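Local coordinates for TIR domain-containing adapter molecule 1 (Homo sapiens, PDB 4BSX), which acts as a Toll-like receptor signalling adaptor that induces interferon-beta, its all-helical N-terminal domain resembling IFIT proteins, at residues Lys30-Thr35 with Ala107-Cys112; Val76-Gln79 with Asp84-Glu87; Val95-Ala100 with Gly137-Glu142. The protein carries 2 engineered substitutions. All coordinates share one frame; numbering follows the deposited sequence.

After helix 11-19 the chain runs through helix 23-33, near whose C-terminal end residues 30-35 meet 107-112, and contact 1 closes a loop of 71 residues. Nested inside it, contact 2 is local: the last turn of helix 71-79 meets residues 84-87 of the connection leading to helix 96-108. Contact 3 opens at the start of helix 96-108 and closes on helix 136-147, so it crosses contact 1 and follows contact 2 in series. Helix 96-108 is thus used twice, tied near its C-terminal end to helix 23-33 and near its N-terminal end to helix 136-147. None of the three contacts touches another.

Contact 1: Lys30-Thr35 with Ala107-Cys112; sequences KHKLKT and AEEKLC
Lys32 and Glu109 form a salt bridge, the amino group NZ of Lys32 lying 2.8 Å from OE2 of Glu109. The lysine addresses the syn lone pair of this oxygen, the one on the side of the second carboxylate oxygen, and OE1 of Glu109 consequently stays fairly near as well, 3.5 Å from Lys32 NZ. The same ammonium group is hydrogen-bonded to the phenol OH of Tyr28, one turn earlier on helix 23-33, which gives it a second polar anchor and limits where it can swing.

The two side chains approach from opposite directions across a wide backbone gap: the nearest CA atoms, those of Lys32 and Glu109, are 11.0 Å apart. Long side chains on both segments suit this distance. Lys32 spans its share with CG anti to the backbone N (chi1 -179°) and every later torsion also extended. Glu109 instead bends at chi2 (-58°), and its side chain touches Tyr28 and Leu29 of helix 23-33. As a consequence of the salt bridge, CE of Lys32 is brought to 3.3 Å from OE2 of Glu109.

Glu109 sits just beyond helix 96-108, where the chain turns out of the helix in a Schellman motif; Lys110, next in sequence, has the positive phi this requires, 63°. After the turn Leu111 packs on Leu29 and on the side chain of Lys25, an apolar neighbour to the ion pair. On helix 23-33, Leu33 is buried against Leu46 and His47 of helix 43-53.

Only 83 Å² is buried between the two segments. The chemistry is therefore that of a surface salt bridge, in which charge complementarity joins helix 23-33 to the exit of helix 96-108, and water probably weakens its net contribution to stability.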
ATOM      1  N   LYS A  30     -10.192  -8.594   4.503  1.00  7.60           N
ATOM      2  CA  LYS A  30      -9.559  -9.016   5.749  1.00  7.51           C
ATOM      3  C   LYS A  30      -9.331 -10.555   5.747  1.00 12.90           C
ATOM      4  O   LYS A  30      -8.270 -11.044   6.156  1.00 11.13           O
ATOM      5  CB  LYS A  30     -10.441  -8.596   6.949  1.00 11.25           C
ATOM      6  CG  LYS A  30     -10.139  -9.351   8.244  1.00 11.17           C
ATOM      7  CD  LYS A  30     -11.177  -9.101   9.374  1.00  8.67           C
ATOM      8  CE  LYS A  30     -10.773  -9.897  10.643  1.00 13.02           C
ATOM      9  NZ  LYS A  30     -11.650  -9.651  11.808  1.00 15.28           N
ATOM     10  N   HIS A  31     -10.339 -11.315   5.328  1.00  8.82           N
ATOM     11  CA  HIS A  31     -10.274 -12.751   5.464  1.00  7.85           C
ATOM     12  C   HIS A  31      -9.274 -13.295   4.423  1.00 13.59           C
ATOM     13  O   HIS A  31      -8.489 -14.206   4.709  1.00 14.47           O
ATOM     14  CB  HIS A  31     -11.669 -13.362   5.229  1.00  8.57           C
ATOM     15  CG  HIS A  31     -12.706 -12.982   6.256  1.00 10.28           C
ATOM     16  ND1 HIS A  31     -12.458 -12.956   7.608  1.00 10.94           N
ATOM     17  CD2 HIS A  31     -14.001 -12.629   6.098  1.00  7.16           C
ATOM     18  CE1 HIS A  31     -13.563 -12.600   8.248  1.00  9.33           C
ATOM     19  NE2 HIS A  31     -14.502 -12.386   7.353  1.00 14.98           N
ATOM     20  N   LYS A  32      -9.343 -12.714   3.225  1.00  6.27           N
ATOM     21  CA  LYS A  32      -8.530 -13.083   2.062  1.00 16.07           C
ATOM     22  C   LYS A  32      -7.068 -12.626   2.111  1.00 14.12           C
ATOM     23  O   LYS A  32      -6.180 -13.358   1.719  1.00  9.07           O
ATOM     24  CB  LYS A  32      -9.157 -12.472   0.808  1.00 14.44           C
ATOM     25  CG  LYS A  32      -8.448 -12.788  -0.461  1.00 18.29           C
ATOM     26  CD  LYS A  32      -9.249 -12.239  -1.630  1.00 19.75           C
ATOM     27  CE  LYS A  32      -8.547 -12.474  -2.953  1.00 16.49           C
ATOM     28  NZ  LYS A  32      -9.344 -12.094  -4.147  1.00 30.48           N
ATOM     29  N   LEU A  33      -6.815 -11.405   2.561  1.00 13.24           N
ATOM     30  CA  LEU A  33      -5.473 -10.822   2.422  1.00 15.04           C
ATOM     31  C   LEU A  33      -4.519 -11.420   3.442  1.00 20.47           C
ATOM     32  O   LEU A  33      -3.303 -11.361   3.276  1.00 24.76           O
ATOM     33  CB  LEU A  33      -5.528  -9.311   2.603  1.00  7.52           C
ATOM     34  CG  LEU A  33      -6.096  -8.512   1.423  1.00 10.26           C
ATOM     35  CD1 LEU A  33      -6.022  -7.018   1.689  1.00 22.08           C
ATOM     36  CD2 LEU A  33      -5.291  -8.845   0.154  1.00 24.35           C
ATOM     37  N   LYS A  34      -5.095 -12.018   4.482  1.00 20.91           N
ATOM     38  CA  LYS A  34      -4.373 -12.464   5.676  1.00 26.18           C
ATOM     39  C   LYS A  34      -3.360 -13.566   5.382  1.00 24.73           C
ATOM     40  O   LYS A  34      -2.362 -13.688   6.096  1.00 31.18           O
ATOM     41  CB  LYS A  34      -5.415 -12.913   6.724  1.00 26.46           C
ATOM     42  CG  LYS A  34      -4.903 -13.780   7.877  1.00 36.80           C
ATOM     43  CD  LYS A  34      -4.560 -12.972   9.118  1.00 35.87           C
ATOM     44  CE  LYS A  34      -4.606 -13.842  10.390  1.00 34.74           C
ATOM     45  NZ  LYS A  34      -4.187 -13.120  11.644  1.00 47.19           N
ATOM     46  N   THR A  35      -3.618 -14.356   4.336  1.00 27.29           N
ATOM     47  CA  THR A  35      -2.723 -15.453   3.941  1.00 34.69           C
ATOM     48  C   THR A  35      -2.049 -15.125   2.618  1.00 32.36           C
ATOM     49  O   THR A  35      -2.727 -14.748   1.655  1.00 26.83           O
ATOM     50  CB  THR A  35      -3.476 -16.814   3.764  1.00 46.26           C
ATOM     51  OG1 THR A  35      -4.397 -16.731   2.663  1.00 36.94           O
ATOM     52  CG2 THR A  35      -4.220 -17.232   5.055  1.00 35.93           C
ATOM     53  N   ALA A 107      -7.103  -2.418  -7.794  1.00 20.54           N
ATOM     54  CA  ALA A 107      -7.648  -2.590  -9.145  1.00 17.47           C
ATOM     55  C   ALA A 107      -7.985  -4.041  -9.491  1.00 17.47           C
ATOM     56  O   ALA A 107      -8.940  -4.297 -10.230  1.00 17.34           O
ATOM     57  CB  ALA A 107      -6.691  -2.045 -10.170  1.00 19.36           C
ATOM     58  N   GLU A 108      -7.199  -4.980  -8.968  1.00 17.33           N
ATOM     59  CA  GLU A 108      -7.447  -6.414  -9.153  1.00 23.71           C
ATOM     60  C   GLU A 108      -8.717  -6.860  -8.416  1.00 18.51           C
ATOM     61  O   GLU A 108      -9.377  -7.785  -8.820  1.00 22.23           O
ATOM     62  CB  GLU A 108      -6.259  -7.237  -8.636  1.00 22.54           C
ATOM     63  CG  GLU A 108      -4.989  -7.111  -9.474  1.00 29.24           C
ATOM     64  CD  GLU A 108      -5.007  -8.052 -10.651  1.00 38.81           C
ATOM     65  OE1 GLU A 108      -4.836  -9.275 -10.413  1.00 40.88           O
ATOM     66  OE2 GLU A 108      -5.218  -7.578 -11.802  1.00 32.70           O
ATOM     67  N   GLU A 109      -9.034  -6.209  -7.315  1.00 17.28           N
ATOM     68  CA  GLU A 109     -10.243  -6.506  -6.589  1.00 18.60           C
ATOM     69  C   GLU A 109     -11.382  -5.724  -7.193  1.00 18.08           C
ATOM     70  O   GLU A 109     -12.513  -5.793  -6.721  1.00 16.45           O
ATOM     71  CB  GLU A 109     -10.088  -6.150  -5.106  1.00 15.91           C
ATOM     72  CG  GLU A 109      -9.106  -7.092  -4.354  1.00 20.99           C
ATOM     73  CD  GLU A 109      -9.512  -8.563  -4.411  1.00 15.88           C
ATOM     74  OE1 GLU A 109     -10.689  -8.877  -4.691  1.00 29.76           O
ATOM     75  OE2 GLU A 109      -8.660  -9.430  -4.200  1.00 26.68           O
ATOM     76  N   LYS A 110     -11.067  -4.949  -8.228  1.00 18.38           N
ATOM     77  CA  LYS A 110     -12.057  -4.116  -8.901  1.00 14.24           C
ATOM     78  C   LYS A 110     -12.647  -3.063  -7.990  1.00 18.64           C
ATOM     79  O   LYS A 110     -13.784  -2.650  -8.202  1.00 24.61           O
ATOM     80  CB  LYS A 110     -13.156  -5.006  -9.497  1.00 20.72           C
ATOM     81  CG  LYS A 110     -12.613  -5.991 -10.508  1.00 19.02           C
ATOM     82  CD  LYS A 110     -13.558  -7.135 -10.809  1.00 33.81           C
ATOM     83  CE  LYS A 110     -13.021  -8.008 -11.952  1.00 43.38           C
ATOM     84  NZ  LYS A 110     -11.649  -8.572 -11.670  1.00 53.04           N
ATOM     85  N   LEU A 111     -11.869  -2.591  -7.007  1.00 15.02           N
ATOM     86  CA  LEU A 111     -12.317  -1.514  -6.133  1.00 14.23           C
ATOM     87  C   LEU A 111     -11.973  -0.138  -6.675  1.00 17.76           C
ATOM     88  O   LEU A 111     -12.395   0.885  -6.099  1.00 22.90           O
ATOM     89  CB  LEU A 111     -11.719  -1.674  -4.742  1.00 20.59           C
ATOM     90  CG  LEU A 111     -11.972  -3.003  -4.035  1.00 21.24           C
ATOM     91  CD1 LEU A 111     -11.551  -2.908  -2.584  1.00 17.25           C
ATOM     92  CD2 LEU A 111     -13.432  -3.438  -4.130  1.00 21.29           C
ATOM     93  N   CYS A 112     -11.183  -0.123  -7.751  1.00 16.66           N
ATOM     94  CA  CYS A 112     -10.810   1.105  -8.474  1.00 25.04           C
ATOM     95  C   CYS A 112     -10.350   0.791  -9.913  1.00 18.46           C
ATOM     96  O   CYS A 112      -9.992  -0.332 -10.229  1.00 23.41           O
ATOM     97  CB  CYS A 112      -9.701   1.854  -7.740  1.00 21.63           C
ATOM     98  SG  CYS A 112      -8.087   1.174  -8.072  1.00 22.81           S
TER

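Contact 2: Val76-Gln79 with Asp84-Glu87; sequences VARQ and DSTE
The guanidinium group of Arg78 lies across the side chain of Ser85, which covers one of its faces. This is where the contact is close: CB of Ser85 comes to 3.7 Å from NE of Arg78, and OG of Ser85 to 3.4 Å from Arg78 NH2. The second distance looks like a hydrogen bond, but the hydroxyl sits over the flat group and the N-H directions point past it, so the two groups are in close packing contact without a hydrogen bond. Arg78 reaches this place with its chain extended from CG to NE, and its NH1 goes on to a salt bridge with Glu90, farther along the same connection.

Serine suits position 85 because its small side chain fits under a flat cation while its oxygen has other work. With OG anti to the backbone N (chi1 -175°), it accepts a bond from N of Glu87, 3.3 Å away and nearly straight at 165°. This is an ST turn, and it shapes the loop that leaves helix 71-79; just before it, Ala77 and Val83 are joined by backbone hydrogen bonding.

Shortening Arg78 to an alanine is likely to leave Glu90 without its cationic partner and Ser85 without the flat group packed on it.

Around this patch the contact is loose. Although the CA atoms of Arg78 and Asp84 are only 5.7 Å apart, the CB of Asp84 is directed away from the helix, and its side chain, though its end comes back nearer, does not touch residues 76-79. The carboxylate of Glu87 has OE1 6.4 Å from Arg78 NH2, too far for a salt bridge. Both acids are exposed, whereas Val76, on the inward side of the helix, is buried against Leu45, Leu52 and Leu64.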
ATOM      1  N   VAL A  76       2.555   4.244   8.402  1.00 13.50           N
ATOM      2  CA  VAL A  76       1.149   3.845   8.602  1.00 10.48           C
ATOM      3  C   VAL A  76       0.827   3.556  10.076  1.00  9.55           C
ATOM      4  O   VAL A  76      -0.194   3.986  10.591  1.00 15.77           O
ATOM      5  CB  VAL A  76       0.752   2.662   7.696  1.00 11.45           C
ATOM      6  CG1 VAL A  76      -0.607   2.106   8.118  1.00  7.68           C
ATOM      7  CG2 VAL A  76       0.716   3.117   6.238  1.00 19.01           C
ATOM      8  N   ALA A  77       1.713   2.887  10.782  1.00  8.02           N
ATOM      9  CA  ALA A  77       1.466   2.621  12.187  1.00  8.46           C
ATOM     10  C   ALA A  77       1.299   3.928  12.960  1.00 13.30           C
ATOM     11  O   ALA A  77       0.423   4.058  13.823  1.00 11.73           O
ATOM     12  CB  ALA A  77       2.638   1.818  12.775  1.00  6.81           C
ATOM     13  N   ARG A  78       2.173   4.890  12.667  1.00 14.37           N
ATOM     14  CA  ARG A  78       2.217   6.122  13.416  1.00 12.90           C
ATOM     15  C   ARG A  78       1.105   7.050  13.039  1.00 12.26           C
ATOM     16  O   ARG A  78       0.433   7.569  13.897  1.00 11.96           O
ATOM     17  CB  ARG A  78       3.555   6.830  13.203  1.00 10.42           C
ATOM     18  CG  ARG A  78       4.694   6.152  13.889  1.00 13.20           C
ATOM     19  CD  ARG A  78       6.018   6.502  13.217  1.00 13.23           C
ATOM     20  NE  ARG A  78       7.070   5.627  13.707  1.00 21.58           N
ATOM     21  CZ  ARG A  78       8.285   5.545  13.186  1.00 24.23           C
ATOM     22  NH1 ARG A  78       8.623   6.307  12.149  1.00 20.99           N
ATOM     23  NH2 ARG A  78       9.170   4.722  13.727  1.00 21.76           N
ATOM     24  N   GLN A  79       0.910   7.273  11.755  1.00 13.60           N
ATOM     25  CA  GLN A  79       0.006   8.329  11.358  1.00 13.75           C
ATOM     26  C   GLN A  79      -1.419   7.881  11.100  1.00 14.05           C
ATOM     27  O   GLN A  79      -2.287   8.731  11.022  1.00 11.42           O
ATOM     28  CB  GLN A  79       0.589   9.054  10.138  1.00 17.30           C
ATOM     29  CG  GLN A  79       1.920   9.708  10.483  1.00 10.87           C
ATOM     30  CD  GLN A  79       2.519  10.502   9.373  1.00 12.36           C
ATOM     31  OE1 GLN A  79       2.034  10.495   8.258  1.00 14.46           O
ATOM     32  NE2 GLN A  79       3.597  11.197   9.679  1.00 13.60           N
ATOM     33  N   ASP A  84       2.865   5.578  18.716  1.00 28.90           N
ATOM     34  CA  ASP A  84       3.854   6.620  18.818  1.00 24.20           C
ATOM     35  C   ASP A  84       5.214   5.949  18.617  1.00 28.99           C
ATOM     36  O   ASP A  84       5.392   4.791  18.991  1.00 25.87           O
ATOM     37  CB  ASP A  84       3.717   7.399  20.144  1.00 30.81           C
ATOM     38  CG  ASP A  84       2.938   8.777  19.977  1.00 49.72           C
ATOM     39  OD1 ASP A  84       3.026   9.489  18.917  1.00 24.19           O
ATOM     40  OD2 ASP A  84       2.237   9.157  20.940  1.00 51.99           O
ATOM     41  N   SER A  85       6.133   6.646  17.951  1.00 28.22           N
ATOM     42  CA  SER A  85       7.483   6.149  17.738  1.00 33.10           C
ATOM     43  C   SER A  85       8.235   5.993  19.058  1.00 32.89           C
ATOM     44  O   SER A  85       8.057   6.770  20.005  1.00 28.94           O
ATOM     45  CB  SER A  85       8.270   7.098  16.826  1.00 33.61           C
ATOM     46  OG  SER A  85       9.554   6.562  16.521  1.00 26.92           O
ATOM     47  N   THR A  86       9.089   4.981  19.096  1.00 38.94           N
ATOM     48  CA  THR A  86       9.923   4.716  20.267  1.00 56.49           C
ATOM     49  C   THR A  86      11.401   5.045  19.993  1.00 47.62           C
ATOM     50  O   THR A  86      12.279   4.778  20.820  1.00 54.38           O
ATOM     51  CB  THR A  86       9.770   3.245  20.728  1.00 53.68           C
ATOM     52  OG1 THR A  86      10.790   2.926  21.685  1.00 69.87           O
ATOM     53  CG2 THR A  86       9.859   2.283  19.538  1.00 50.64           C
ATOM     54  N   GLU A  87      11.650   5.658  18.838  1.00 49.33           N
ATOM     55  CA  GLU A  87      13.004   5.955  18.380  1.00 41.75           C
ATOM     56  C   GLU A  87      13.176   7.433  18.071  1.00 42.75           C
ATOM     57  O   GLU A  87      12.269   8.243  18.297  1.00 45.97           O
ATOM     58  CB  GLU A  87      13.304   5.146  17.132  1.00 39.96           C
ATOM     59  CG  GLU A  87      12.832   3.715  17.246  1.00 55.02           C
ATOM     60  CD  GLU A  87      13.915   2.708  16.943  1.00 60.70           C
ATOM     61  OE1 GLU A  87      14.877   3.049  16.221  1.00 63.47           O
ATOM     62  OE2 GLU A  87      13.803   1.572  17.444  1.00 68.08           O
TER

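Contact 3: Val95-Ala100 with Gly137-Glu142; sequences VSWAVA and GELQDE
Glu138 meets the far corner of the Trp97 indole, its CG and CD each 3.8 Å from Trp97 CH2. The aliphatic CG arrives at the ring edge, in its plane, and the carboxylate stands almost perpendicular to the indole. A long acid suits this exposed site because its methylene part can pack on the tryptophan while OE2 forms a salt bridge with Arg135.

Leu139 follows, and it is the residue whose CA lies nearest that of Trp97. Its methyl CD1 sits over one face of the indole, 3.5 Å from the centroid of the five-membered ring of Trp97, a CH-pi contact. A branched aliphatic residue serves well here: CD1 covers the aromatic face, CB lies 3.9 Å from Trp97 CZ2, and the buried side chain also packs on Leu128 of helix 114-130.

One turn farther on, Glu142 takes the polar edge of the indole. With CG anti to the backbone N (chi1 171°) and the rest extended, its carboxylate reaches the pyrrole nitrogen, and Trp97 NE1 donates to Glu142 OE2 at 3.1 Å with an angle of 153°. The oxygen lies in the indole plane, but the N-H comes from above the carboxylate plane. A weak second bond runs from Trp97 NE1 to Glu142 OE1 at 3.3 Å. Tyr121 OH hydrogen-bonds OE2 and Arg101 forms a salt bridge with OE1, which probably offsets the charge and restricts rotation of the carboxylate.

The helix axes run nearly parallel, 18° apart, but 12.1 Å from each other, a gap bridged by the large tryptophan. Ser96, Ala100 and Leu139 all touch helix 114-130, which comes between the two in the chain; near-parallel helices sharing a neighbour in this way are consistent with the TPR-like helical arrangement of IFIT proteins.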
ATOM      1  N   VAL A  95       6.592   7.046  -0.524  1.00 19.28           N
ATOM      2  CA  VAL A  95       5.569   6.004  -0.461  1.00 14.96           C
ATOM      3  C   VAL A  95       5.117   5.545  -1.858  1.00 12.90           C
ATOM      4  O   VAL A  95       4.200   4.755  -1.983  1.00  9.91           O
ATOM      5  CB  VAL A  95       4.320   6.449   0.395  1.00  8.47           C
ATOM      6  CG1 VAL A  95       4.753   6.895   1.784  1.00  8.67           C
ATOM      7  CG2 VAL A  95       3.446   7.503  -0.351  1.00  7.35           C
ATOM      8  N   SER A  96       5.754   6.023  -2.916  1.00 13.75           N
ATOM      9  CA  SER A  96       5.149   5.912  -4.242  1.00  9.58           C
ATOM     10  C   SER A  96       5.070   4.450  -4.735  1.00 15.03           C
ATOM     11  O   SER A  96       4.107   4.066  -5.414  1.00  8.96           O
ATOM     12  CB  SER A  96       5.914   6.791  -5.230  1.00 14.03           C
ATOM     13  OG  SER A  96       7.232   6.284  -5.430  1.00 20.80           O
ATOM     14  N   TRP A  97       6.045   3.632  -4.337  1.00 11.02           N
ATOM     15  CA  TRP A  97       6.158   2.254  -4.809  1.00 14.16           C
ATOM     16  C   TRP A  97       5.122   1.418  -4.053  1.00 14.06           C
ATOM     17  O   TRP A  97       4.379   0.639  -4.622  1.00  8.73           O
ATOM     18  CB  TRP A  97       7.582   1.711  -4.584  1.00  8.96           C
ATOM     19  CG  TRP A  97       7.910   0.425  -5.352  1.00 14.17           C
ATOM     20  CD1 TRP A  97       7.027  -0.445  -5.925  1.00 15.99           C
ATOM     21  CD2 TRP A  97       9.220  -0.099  -5.631  1.00 17.10           C
ATOM     22  NE1 TRP A  97       7.704  -1.480  -6.540  1.00 14.72           N
ATOM     23  CE2 TRP A  97       9.049  -1.292  -6.370  1.00 18.51           C
ATOM     24  CE3 TRP A  97      10.522   0.326  -5.328  1.00 16.67           C
ATOM     25  CZ2 TRP A  97      10.136  -2.071  -6.806  1.00 20.88           C
ATOM     26  CZ3 TRP A  97      11.594  -0.454  -5.742  1.00  9.33           C
ATOM     27  CH2 TRP A  97      11.396  -1.630  -6.486  1.00 18.34           C
ATOM     28  N   ALA A  98       5.110   1.598  -2.744  1.00 13.61           N
ATOM     29  CA  ALA A  98       4.111   1.012  -1.889  1.00 12.69           C
ATOM     30  C   ALA A  98       2.722   1.376  -2.390  1.00 12.17           C
ATOM     31  O   ALA A  98       1.837   0.533  -2.510  1.00 11.55           O
ATOM     32  CB  ALA A  98       4.309   1.518  -0.473  1.00 11.79           C
ATOM     33  N   VAL A  99       2.523   2.648  -2.696  1.00 18.03           N
ATOM     34  CA  VAL A  99       1.226   3.088  -3.196  1.00 14.00           C
ATOM     35  C   VAL A  99       0.880   2.381  -4.524  1.00  9.86           C
ATOM     36  O   VAL A  99      -0.232   1.865  -4.662  1.00 10.99           O
ATOM     37  CB  VAL A  99       1.119   4.634  -3.248  1.00 10.63           C
ATOM     38  CG1 VAL A  99      -0.070   5.094  -4.103  1.00 14.58           C
ATOM     39  CG2 VAL A  99       0.997   5.204  -1.825  1.00 11.87           C
ATOM     40  N   ALA A 100       1.804   2.340  -5.486  1.00 11.18           N
ATOM     41  CA  ALA A 100       1.607   1.530  -6.716  1.00 15.95           C
ATOM     42  C   ALA A 100       1.156   0.048  -6.448  1.00 15.23           C
ATOM     43  O   ALA A 100       0.253  -0.491  -7.099  1.00 10.46           O
ATOM     44  CB  ALA A 100       2.906   1.534  -7.535  1.00 12.28           C
ATOM     45  N   GLY A 137      15.338  -0.131 -12.314  1.00 14.65           N
ATOM     46  CA  GLY A 137      15.080  -1.180 -13.295  1.00 15.31           C
ATOM     47  C   GLY A 137      14.049  -2.199 -12.757  1.00 18.48           C
ATOM     48  O   GLY A 137      13.094  -2.579 -13.425  1.00 11.23           O
ATOM     49  N   GLU A 138      14.282  -2.637 -11.524  1.00 14.78           N
ATOM     50  CA  GLU A 138      13.371  -3.515 -10.802  1.00 16.67           C
ATOM     51  C   GLU A 138      11.938  -3.040 -10.851  1.00 15.60           C
ATOM     52  O   GLU A 138      11.022  -3.829 -11.143  1.00  9.09           O
ATOM     53  CB  GLU A 138      13.814  -3.642  -9.337  1.00 12.70           C
ATOM     54  CG  GLU A 138      12.844  -4.461  -8.518  1.00 24.58           C
ATOM     55  CD  GLU A 138      13.383  -4.757  -7.146  1.00 22.64           C
ATOM     56  OE1 GLU A 138      14.522  -4.349  -6.881  1.00 23.29           O
ATOM     57  OE2 GLU A 138      12.680  -5.407  -6.348  1.00 23.14           O
ATOM     58  N   LEU A 139      11.754  -1.752 -10.549  1.00 14.68           N
ATOM     59  CA  LEU A 139      10.432  -1.147 -10.474  1.00 11.90           C
ATOM     60  C   LEU A 139       9.764  -1.087 -11.840  1.00 17.66           C
ATOM     61  O   LEU A 139       8.542  -1.357 -11.966  1.00 11.58           O
ATOM     62  CB  LEU A 139      10.533   0.259  -9.884  1.00 13.52           C
ATOM     63  CG  LEU A 139       9.285   1.152 -10.016  1.00 10.33           C
ATOM     64  CD1 LEU A 139       8.098   0.520  -9.324  1.00 16.90           C
ATOM     65  CD2 LEU A 139       9.564   2.473  -9.428  1.00 10.74           C
ATOM     66  N   GLN A 140      10.573  -0.734 -12.846  1.00 12.34           N
ATOM     67  CA  GLN A 140      10.136  -0.616 -14.221  1.00 14.07           C
ATOM     68  C   GLN A 140       9.714  -1.988 -14.708  1.00 17.67           C
ATOM     69  O   GLN A 140       8.726  -2.090 -15.434  1.00 15.59           O
ATOM     70  CB  GLN A 140      11.271  -0.109 -15.117  1.00 21.06           C
ATOM     71  CG  GLN A 140      11.582   1.393 -15.045  1.00 24.66           C
ATOM     72  CD  GLN A 140      12.908   1.730 -15.789  1.00 23.01           C
ATOM     73  OE1 GLN A 140      13.786   0.872 -15.932  1.00 30.58           O
ATOM     74  NE2 GLN A 140      13.046   2.960 -16.250  1.00 23.26           N
ATOM     75  N   ASP A 141      10.466  -3.032 -14.334  1.00 13.77           N
ATOM     76  CA  ASP A 141      10.091  -4.422 -14.668  1.00 16.80           C
ATOM     77  C   ASP A 141       8.732  -4.753 -14.072  1.00 20.50           C
ATOM     78  O   ASP A 141       7.801  -5.191 -14.775  1.00 21.60           O
ATOM     79  CB  ASP A 141      11.131  -5.419 -14.154  1.00 20.93           C
ATOM     80  CG  ASP A 141      12.406  -5.418 -14.981  1.00 26.29           C
ATOM     81  OD1 ASP A 141      12.327  -4.986 -16.164  1.00 17.15           O
ATOM     82  OD2 ASP A 141      13.473  -5.843 -14.439  1.00 25.20           O
ATOM     83  N   GLU A 142       8.614  -4.539 -12.767  1.00 22.20           N
ATOM     84  CA  GLU A 142       7.321  -4.672 -12.074  1.00 15.59           C
ATOM     85  C   GLU A 142       6.213  -3.816 -12.699  1.00 12.60           C
ATOM     86  O   GLU A 142       5.095  -4.244 -12.891  1.00 18.49           O
ATOM     87  CB  GLU A 142       7.495  -4.322 -10.599  1.00 15.55           C
ATOM     88  CG  GLU A 142       6.204  -4.226  -9.836  1.00 22.86           C
ATOM     89  CD  GLU A 142       6.459  -4.025  -8.373  1.00 21.73           C
ATOM     90  OE1 GLU A 142       7.553  -4.469  -7.952  1.00 12.53           O
ATOM     91  OE2 GLU A 142       5.580  -3.413  -7.676  1.00 18.16           O
TER